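Local coordinates for globin domain-containing protein (Pseudomonas aeruginosa, PDB 1TU9) that binds a heme b group in a globin fold and, judging by its family, probably binds or carries oxygen, at residues T20-D25 with D96-A101; M58-Y63 with A126-Y131. One frame throughout, in Å; residues are numbered along the deposited sequence. Where two conformers were deposited one is given.

Interaction 1: residues T20-D25 with D96-A101; sequences TGFFDD and DALLMA. With EDO (1,2-ethanediol), chain E.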
ATOM      1  N   THR A  20     -12.061  -2.642 -12.654  1.00  9.39           N
ATOM      2  CA  THR A  20     -12.824  -3.327 -11.625  1.00  9.64           C
ATOM      3  C   THR A  20     -12.014  -4.491 -11.061  1.00  9.12           C
ATOM      4  O   THR A  20     -11.270  -5.166 -11.756  1.00  9.95           O
ATOM      5  CB  THR A  20     -14.170  -3.850 -12.163  1.00 10.49           C
ATOM      6  OG1 THR A  20     -13.930  -4.695 -13.296  1.00 13.31           O
ATOM      7  CG2 THR A  20     -15.062  -2.698 -12.644  1.00 10.60           C
ATOM      8  N   GLY A  21     -12.178  -4.695  -9.772  1.00  8.86           N
ATOM      9  CA  GLY A  21     -11.556  -5.804  -9.089  1.00  8.60           C
ATOM     10  C   GLY A  21     -10.166  -5.523  -8.551  1.00  8.21           C
ATOM     11  O   GLY A  21      -9.623  -6.373  -7.880  1.00  8.07           O
ATOM     12  N   PHE A  22      -9.604  -4.345  -8.815  1.00  7.34           N
ATOM     13  CA  PHE A  22      -8.231  -4.056  -8.381  1.00  7.27           C
ATOM     14  C   PHE A  22      -8.060  -4.214  -6.867  1.00  6.68           C
ATOM     15  O   PHE A  22      -7.157  -4.917  -6.411  1.00  6.75           O
ATOM     16  CB  PHE A  22      -7.821  -2.648  -8.838  1.00  7.25           C
ATOM     17  CG  PHE A  22      -6.470  -2.210  -8.321  1.00  6.75           C
ATOM     18  CD1 PHE A  22      -5.306  -2.839  -8.728  1.00  6.80           C
ATOM     19  CD2 PHE A  22      -6.376  -1.190  -7.402  1.00  8.31           C
ATOM     20  CE1 PHE A  22      -4.069  -2.432  -8.240  1.00  7.65           C
ATOM     21  CE2 PHE A  22      -5.144  -0.802  -6.915  1.00  8.40           C
ATOM     22  CZ  PHE A  22      -3.999  -1.422  -7.340  1.00  8.52           C
ATOM     23  N   PHE A  23      -8.916  -3.553  -6.093  1.00  6.91           N
ATOM     24  CA  PHE A  23      -8.802  -3.593  -4.642  1.00  7.66           C
ATOM     25  C   PHE A  23      -9.256  -4.928  -4.073  1.00  7.74           C
ATOM     26  O   PHE A  23      -8.708  -5.388  -3.077  1.00  8.36           O
ATOM     27  CB  PHE A  23      -9.549  -2.417  -4.007  1.00  8.92           C
ATOM     28  CG  PHE A  23      -8.913  -1.106  -4.318  1.00  9.87           C
ATOM     29  CD1 PHE A  23      -7.767  -0.716  -3.651  1.00 11.20           C
ATOM     30  CD2 PHE A  23      -9.414  -0.283  -5.311  1.00 10.54           C
ATOM     31  CE1 PHE A  23      -7.138   0.497  -3.958  1.00 11.24           C
ATOM     32  CE2 PHE A  23      -8.791   0.928  -5.621  1.00 11.14           C
ATOM     33  CZ  PHE A  23      -7.651   1.297  -4.934  1.00 10.58           C
ATOM     34  N   ASP A  24     -10.228  -5.575  -4.713  1.00  7.72           N
ATOM     35  CA  ASP A  24     -10.611  -6.939  -4.329  1.00  7.93           C
ATOM     36  C   ASP A  24      -9.408  -7.863  -4.455  1.00  7.82           C
ATOM     37  O   ASP A  24      -9.112  -8.669  -3.570  1.00  7.94           O
ATOM     38  CB  ASP A  24     -11.706  -7.501  -5.248  1.00  8.28           C
ATOM     39  CG  ASP A  24     -13.040  -6.836  -5.076  1.00  9.82           C
ATOM     40  OD1 ASP A  24     -13.294  -6.187  -4.033  1.00 10.35           O
ATOM     41  OD2 ASP A  24     -13.904  -6.977  -5.971  1.00 11.91           O
ATOM     42  N   ASP A  25      -8.728  -7.773  -5.588  1.00  7.79           N
ATOM     43  CA  ASP A  25      -7.586  -8.634  -5.844  1.00  7.72           C
ATOM     44  C   ASP A  25      -6.427  -8.323  -4.894  1.00  7.39           C
ATOM     45  O   ASP A  25      -5.792  -9.242  -4.389  1.00  7.68           O
ATOM     46  CB  ASP A  25      -7.129  -8.540  -7.302  1.00  8.08           C
ATOM     47  CG  ASP A  25      -8.062  -9.219  -8.251  1.00  9.28           C
ATOM     48  OD1 ASP A  25      -8.905 -10.024  -7.803  1.00  9.90           O
ATOM     49  OD2 ASP A  25      -7.970  -9.030  -9.472  1.00  9.41           O
ATOM     50  N   ASP A  96       4.251  -6.785  -2.008  1.00  7.70           N
ATOM     51  CA  ASP A  96       4.155  -7.878  -2.969  1.00  8.22           C
ATOM     52  C   ASP A  96       2.719  -8.026  -3.500  1.00  7.89           C
ATOM     53  O   ASP A  96       2.512  -8.247  -4.685  1.00  7.97           O
ATOM     54  CB  ASP A  96       4.567  -9.219  -2.361  1.00  9.29           C
ATOM     55  CG  ASP A  96       6.034  -9.328  -2.056  1.00 12.40           C
ATOM     56  OD1 ASP A  96       6.843  -8.551  -2.582  1.00 13.42           O
ATOM     57  OD2 ASP A  96       6.441 -10.225  -1.292  1.00 16.37           O
ATOM     58  N   ALA A  97       1.731  -7.914  -2.620  1.00  7.56           N
ATOM     59  CA  ALA A  97       0.336  -8.066  -3.012  1.00  7.35           C
ATOM     60  C   ALA A  97      -0.080  -6.921  -3.935  1.00  6.66           C
ATOM     61  O   ALA A  97      -0.804  -7.130  -4.924  1.00  6.92           O
ATOM     62  CB  ALA A  97      -0.549  -8.120  -1.777  1.00  7.62           C
ATOM     63  N   LEU A  98       0.395  -5.724  -3.637  1.00  6.56           N
ATOM     64  CA  LEU A  98       0.140  -4.565  -4.475  1.00  6.75           C
ATOM     65  C   LEU A  98       0.719  -4.746  -5.866  1.00  6.59           C
ATOM     66  O   LEU A  98       0.037  -4.503  -6.867  1.00  6.37           O
ATOM     67  CB  LEU A  98       0.683  -3.295  -3.819  1.00  6.92           C
ATOM     68  CG  LEU A  98       0.475  -1.997  -4.611  1.00  7.58           C
ATOM     69  CD1 LEU A  98      -0.986  -1.710  -4.892  1.00  9.15           C
ATOM     70  CD2 LEU A  98       1.103  -0.832  -3.856  1.00  8.17           C
ATOM     71  N   LEU A  99       1.961  -5.184  -5.945  1.00  6.89           N
ATOM     72  CA  LEU A  99       2.589  -5.389  -7.236  1.00  7.99           C
ATOM     73  C   LEU A  99       1.870  -6.444  -8.070  1.00  8.68           C
ATOM     74  O   LEU A  99       1.757  -6.299  -9.291  1.00  8.02           O
ATOM     75  CB  LEU A  99       4.071  -5.715  -7.061  1.00  8.19           C
ATOM     76  CG  LEU A  99       4.977  -4.481  -7.008  1.00 10.10           C
ATOM     77  CD1 LEU A  99       5.054  -3.871  -8.395  1.00 12.95           C
ATOM     78  CD2 LEU A  99       4.550  -3.396  -6.014  1.00 11.71           C
ATOM     79  N   MET A 100       1.367  -7.486  -7.422  0.50 10.02           N
ATOM     80  CA  MET A 100       0.595  -8.502  -8.128  0.50 10.86           C
ATOM     81  C   MET A 100      -0.711  -7.909  -8.670  0.50  9.62           C
ATOM     82  O   MET A 100      -1.069  -8.152  -9.822  0.50  9.05           O
ATOM     83  CB  MET A 100       0.317  -9.680  -7.201  0.50 12.15           C
ATOM     84  CG  MET A 100       0.025 -10.962  -7.918  0.50 13.47           C
ATOM     85  SD  MET A 100      -0.182 -12.300  -6.740  0.50 15.77           S
ATOM     86  CE  MET A 100      -0.872 -13.512  -7.809  0.50 19.05           C
ATOM     87  N   ALA A 101      -1.405  -7.121  -7.852  1.00  8.01           N
ATOM     88  CA  ALA A 101      -2.648  -6.470  -8.282  1.00  7.95           C
ATOM     89  C   ALA A 101      -2.410  -5.473  -9.429  1.00  6.97           C
ATOM     90  O   ALA A 101      -3.194  -5.414 -10.370  1.00  6.94           O
ATOM     91  CB  ALA A 101      -3.318  -5.793  -7.116  1.00  7.82           C
TER
HETATM   92  C1  EDO E 304     -10.877  -9.820  -0.380  1.00 19.92           C
HETATM   93  O1  EDO E 304     -10.945  -8.892  -1.443  1.00 17.87           O
HETATM   94  C2  EDO E 304     -11.355  -9.156   0.890  1.00 21.17           C
HETATM   95  O2  EDO E 304     -12.697  -8.747   0.736  1.00 22.40           O
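The ring of Phe22 reaches across to helix 90-105 and settles against Ala101, its CE1 lying 3.6 Å from Ala101 CB. The methyl comes up obliquely to the ring, and the short side chain of alanine lets the aromatic group draw close to the helix backbone: Phe22 CD1 stands 3.7 Å from Ala101 O, which lies in the plane of the ring at its edge. One carbon further out, Phe22 CZ meets the branch CD1 of Leu98 at 3.9 Å. The branched apolar chain of Leu98 suits this buried position, where it also touches Ile57, Trp117 and Met121. With CG anti to the backbone N (chi1 174°), the Phe22 ring is carried toward helix 90-105. Helices 22-32 and 90-105 belong to the all-helical globin fold, and the contact joins them in its interior. Phe22 CD2 lies 3.6 Å above the plane of the Phe23 ring, over its centre, while Tyr13 and Cys16 of helix 5-17 also pack on Phe22. Gly21 is the N-cap of helix 22-32; its positive phi of 89° would press a side chain against the preceding carbonyl. A 1,2-ethanediol, probably from the crystallisation liquor, donates a hydrogen bond from O1 to Asp24 O (2.8 Å).

Interaction 2: residues M58-Y63 with A126-Y131; sequences MNLVMY and AVIKSY
Tyr63 and Val127 reach toward each other from opposite directions between helix 46-64 and helix 111-130 of the globin fold, beside a second apolar pair, Leu60 and Ile128, that belongs to the heme pocket. Tyr63 has CG anti to its backbone nitrogen (chi1 170°), which carries the ring toward helix 111-130, and its OH arrives 3.4 Å from Val127 CG2. That methyl lies oblique to the ring and also touches Tyr63 CZ at 3.8 Å. In Val127 it is CG1 that stands opposite the backbone nitrogen, leaving CG2 to meet the tyrosine. A long aromatic residue suits this place, for within 58-63 and 126-131 the closest CA atoms, those of Leu60 and Val127, are 10.1 Å apart. Leu60 and Ile128 touch more lightly, through their CD1 methyls at 4.2 Å; Leu60 was modelled in two conformers and this contact is that of one, so it is less certain. Ile128 extends its chain, with chi2 at 167°; apolar side chains suit the place, since both also touch the largely apolar heme. Leu72 of helix 70-78 packs on Leu60 and Tyr63, and Arg123 lies against the tyrosine. The hydroxyl of Ser130 turns back on the backbone, OG donating to Val127 O at 2.6 Å.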
ATOM      1  N   MET A  58      -2.945   6.950  -2.110  1.00  6.49           N
ATOM      2  CA  MET A  58      -2.835   8.341  -2.541  1.00  7.34           C
ATOM      3  C   MET A  58      -1.975   9.150  -1.576  1.00  6.98           C
ATOM      4  O   MET A  58      -1.163   9.956  -2.010  1.00  7.38           O
ATOM      5  CB  MET A  58      -4.200   8.990  -2.728  1.00  7.36           C
ATOM      6  CG  MET A  58      -4.932   8.429  -3.916  1.00  8.62           C
ATOM      7  SD  MET A  58      -6.581   9.096  -4.159  1.00 10.78           S
ATOM      8  CE  MET A  58      -6.209  10.764  -4.570  1.00 11.07           C
ATOM      9  N   ASN A  59      -2.117   8.933  -0.276  1.00  7.16           N
ATOM     10  CA  ASN A  59      -1.282   9.652   0.689  1.00  8.26           C
ATOM     11  C   ASN A  59       0.202   9.324   0.525  1.00  7.72           C
ATOM     12  O   ASN A  59       1.053  10.206   0.646  1.00  7.59           O
ATOM     13  CB  ASN A  59      -1.758   9.415   2.124  1.00  9.32           C
ATOM     14  CG  ASN A  59      -3.103  10.092   2.414  1.00 12.17           C
ATOM     15  OD1 ASN A  59      -3.421  11.132   1.838  1.00 15.21           O
ATOM     16  ND2 ASN A  59      -3.887   9.488   3.288  1.00 15.64           N
ATOM     17  N   LEU A  60       0.520   8.068   0.224  0.50  7.90           N
ATOM     18  CA  LEU A  60       1.916   7.680   0.007  0.50  9.00           C
ATOM     19  C   LEU A  60       2.460   8.340  -1.269  0.50  7.94           C
ATOM     20  O   LEU A  60       3.621   8.747  -1.314  0.50  7.47           O
ATOM     21  CB  LEU A  60       2.073   6.143  -0.028  0.50 10.24           C
ATOM     22  CG  LEU A  60       3.056   5.523   0.987  0.50 14.22           C
ATOM     23  CD1 LEU A  60       2.746   5.952   2.374  0.50 16.12           C
ATOM     24  CD2 LEU A  60       3.065   4.009   0.943  0.50 16.29           C
ATOM     25  N   VAL A  61       1.624   8.456  -2.298  1.00  7.31           N
ATOM     26  CA  VAL A  61       2.034   9.149  -3.522  1.00  7.78           C
ATOM     27  C   VAL A  61       2.230  10.649  -3.255  1.00  8.10           C
ATOM     28  O   VAL A  61       3.215  11.229  -3.690  1.00  7.42           O
ATOM     29  CB  VAL A  61       1.050   8.908  -4.663  1.00  7.52           C
ATOM     30  CG1 VAL A  61       1.414   9.782  -5.853  1.00  9.04           C
ATOM     31  CG2 VAL A  61       1.041   7.421  -5.039  1.00  7.95           C
ATOM     32  N   MET A  62       1.324  11.264  -2.510  0.50  9.23           N
ATOM     33  CA  MET A  62       1.463  12.687  -2.206  0.50 11.03           C
ATOM     34  C   MET A  62       2.743  12.961  -1.427  0.50  9.57           C
ATOM     35  O   MET A  62       3.445  13.924  -1.724  0.50  8.59           O
ATOM     36  CB  MET A  62       0.240  13.206  -1.454  0.50 12.32           C
ATOM     37  CG  MET A  62      -1.007  13.272  -2.333  0.50 15.20           C
ATOM     38  SD  MET A  62      -2.362  14.193  -1.624  0.50 18.09           S
ATOM     39  CE  MET A  62      -2.751  13.195  -0.371  0.50 21.03           C
ATOM     40  N   TYR A  63       3.071  12.107  -0.464  1.00  8.14           N
ATOM     41  CA  TYR A  63       4.342  12.215   0.249  1.00  7.89           C
ATOM     42  C   TYR A  63       5.512  12.146  -0.738  1.00  7.05           C
ATOM     43  O   TYR A  63       6.407  12.998  -0.698  1.00  7.32           O
ATOM     44  CB  TYR A  63       4.435  11.117   1.314  1.00  8.08           C
ATOM     45  CG  TYR A  63       5.795  11.003   1.935  1.00  8.19           C
ATOM     46  CD1 TYR A  63       6.211  11.898   2.906  1.00  8.49           C
ATOM     47  CD2 TYR A  63       6.672  10.014   1.547  1.00  8.81           C
ATOM     48  CE1 TYR A  63       7.471  11.773   3.492  1.00  9.51           C
ATOM     49  CE2 TYR A  63       7.932   9.905   2.112  1.00  9.74           C
ATOM     50  CZ  TYR A  63       8.325  10.790   3.076  1.00  9.42           C
ATOM     51  OH  TYR A  63       9.579  10.689   3.650  1.00 11.38           O
ATOM     52  N   ALA A 126       9.010   3.114   4.526  1.00  9.78           N
ATOM     53  CA  ALA A 126      10.149   3.323   5.424  1.00 10.13           C
ATOM     54  C   ALA A 126       9.771   4.222   6.594  1.00  9.66           C
ATOM     55  O   ALA A 126      10.134   3.936   7.745  1.00 10.37           O
ATOM     56  CB  ALA A 126      11.322   3.921   4.669  1.00 10.32           C
ATOM     57  N   VAL A 127       9.035   5.287   6.324  1.00 10.32           N
ATOM     58  CA  VAL A 127       8.602   6.198   7.381  1.00 11.08           C
ATOM     59  C   VAL A 127       7.691   5.449   8.366  1.00 10.91           C
ATOM     60  O   VAL A 127       7.888   5.500   9.587  1.00 10.72           O
ATOM     61  CB  VAL A 127       7.882   7.432   6.816  1.00 11.77           C
ATOM     62  CG1 VAL A 127       7.344   8.312   7.928  1.00 12.83           C
ATOM     63  CG2 VAL A 127       8.822   8.244   5.900  1.00 12.93           C
ATOM     64  N   ILE A 128       6.716   4.719   7.837  1.00 10.67           N
ATOM     65  CA  ILE A 128       5.764   4.017   8.688  1.00 11.04           C
ATOM     66  C   ILE A 128       6.489   3.021   9.584  1.00 10.95           C
ATOM     67  O   ILE A 128       6.269   3.009  10.806  1.00 10.56           O
ATOM     68  CB  ILE A 128       4.687   3.327   7.835  1.00 10.77           C
ATOM     69  CG1 ILE A 128       3.843   4.382   7.132  1.00 11.73           C
ATOM     70  CG2 ILE A 128       3.797   2.430   8.714  1.00 11.32           C
ATOM     71  CD1 ILE A 128       2.971   3.837   6.032  1.00 12.44           C
ATOM     72  N   LYS A 129       7.360   2.201   9.004  1.00 11.52           N
ATOM     73  CA  LYS A 129       8.126   1.191   9.742  1.00 12.25           C
ATOM     74  C   LYS A 129       8.951   1.805  10.851  1.00 11.71           C
ATOM     75  O   LYS A 129       9.133   1.186  11.915  1.00 12.05           O
ATOM     76  CB  LYS A 129       9.094   0.435   8.826  1.00 13.11           C
ATOM     77  CG  LYS A 129       8.468  -0.575   7.909  1.00 14.61           C
ATOM     78  CD  LYS A 129       9.579  -1.227   7.097  1.00 14.63           C
ATOM     79  CE  LYS A 129       9.085  -2.302   6.172  1.00 15.88           C
ATOM     80  NZ  LYS A 129      10.198  -2.829   5.339  1.00 17.40           N
ATOM     81  N   SER A 130       9.466   3.007  10.605  1.00 11.48           N
ATOM     82  CA  SER A 130      10.388   3.643  11.537  1.00 11.41           C
ATOM     83  C   SER A 130       9.715   3.964  12.857  1.00 11.18           C
ATOM     84  O   SER A 130      10.393   4.105  13.884  1.00 12.04           O
ATOM     85  CB  SER A 130      11.020   4.896  10.926  1.00 10.91           C
ATOM     86  OG  SER A 130      10.147   5.986  10.866  1.00 11.68           O
ATOM     87  N   TYR A 131       8.388   4.069  12.834  1.00 10.55           N
ATOM     88  CA  TYR A 131       7.614   4.370  14.036  1.00 10.71           C
ATOM     89  C   TYR A 131       7.138   3.127  14.788  1.00  9.29           C
ATOM     90  O   TYR A 131       6.552   3.254  15.861  1.00  9.43           O
ATOM     91  CB  TYR A 131       6.420   5.267  13.675  1.00 12.39           C
ATOM     92  CG  TYR A 131       6.869   6.682  13.404  1.00 14.63           C
ATOM     93  CD1 TYR A 131       6.978   7.169  12.116  1.00 16.04           C
ATOM     94  CD2 TYR A 131       7.265   7.517  14.453  1.00 16.60           C
ATOM     95  CE1 TYR A 131       7.416   8.467  11.867  1.00 16.40           C
ATOM     96  CE2 TYR A 131       7.715   8.810  14.214  1.00 17.09           C
ATOM     97  CZ  TYR A 131       7.783   9.279  12.921  1.00 16.69           C
ATOM     98  OH  TYR A 131       8.235  10.559  12.664  1.00 19.30           O
TER

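Interactions 1 and 2 lie on opposite sides of the chain's centre, with their own centres 19 Å apart and their nearest atoms about 7 Å apart, so they do not touch. Their segments alternate along the sequence, and helices 90-105 and 111-130, one from each contact, are consecutive. Met121 of helix 111-130 packs on both Leu98 of interaction 1 and Leu60 of interaction 2. Their relation to the heme differs: the Leu98 side chain stays about 8 Å from it, whereas the Leu60 side chain comes within about 4 Å. Ile128 lies about 4 Å, side chain to side chain, from His79, the axial ligand of the iron.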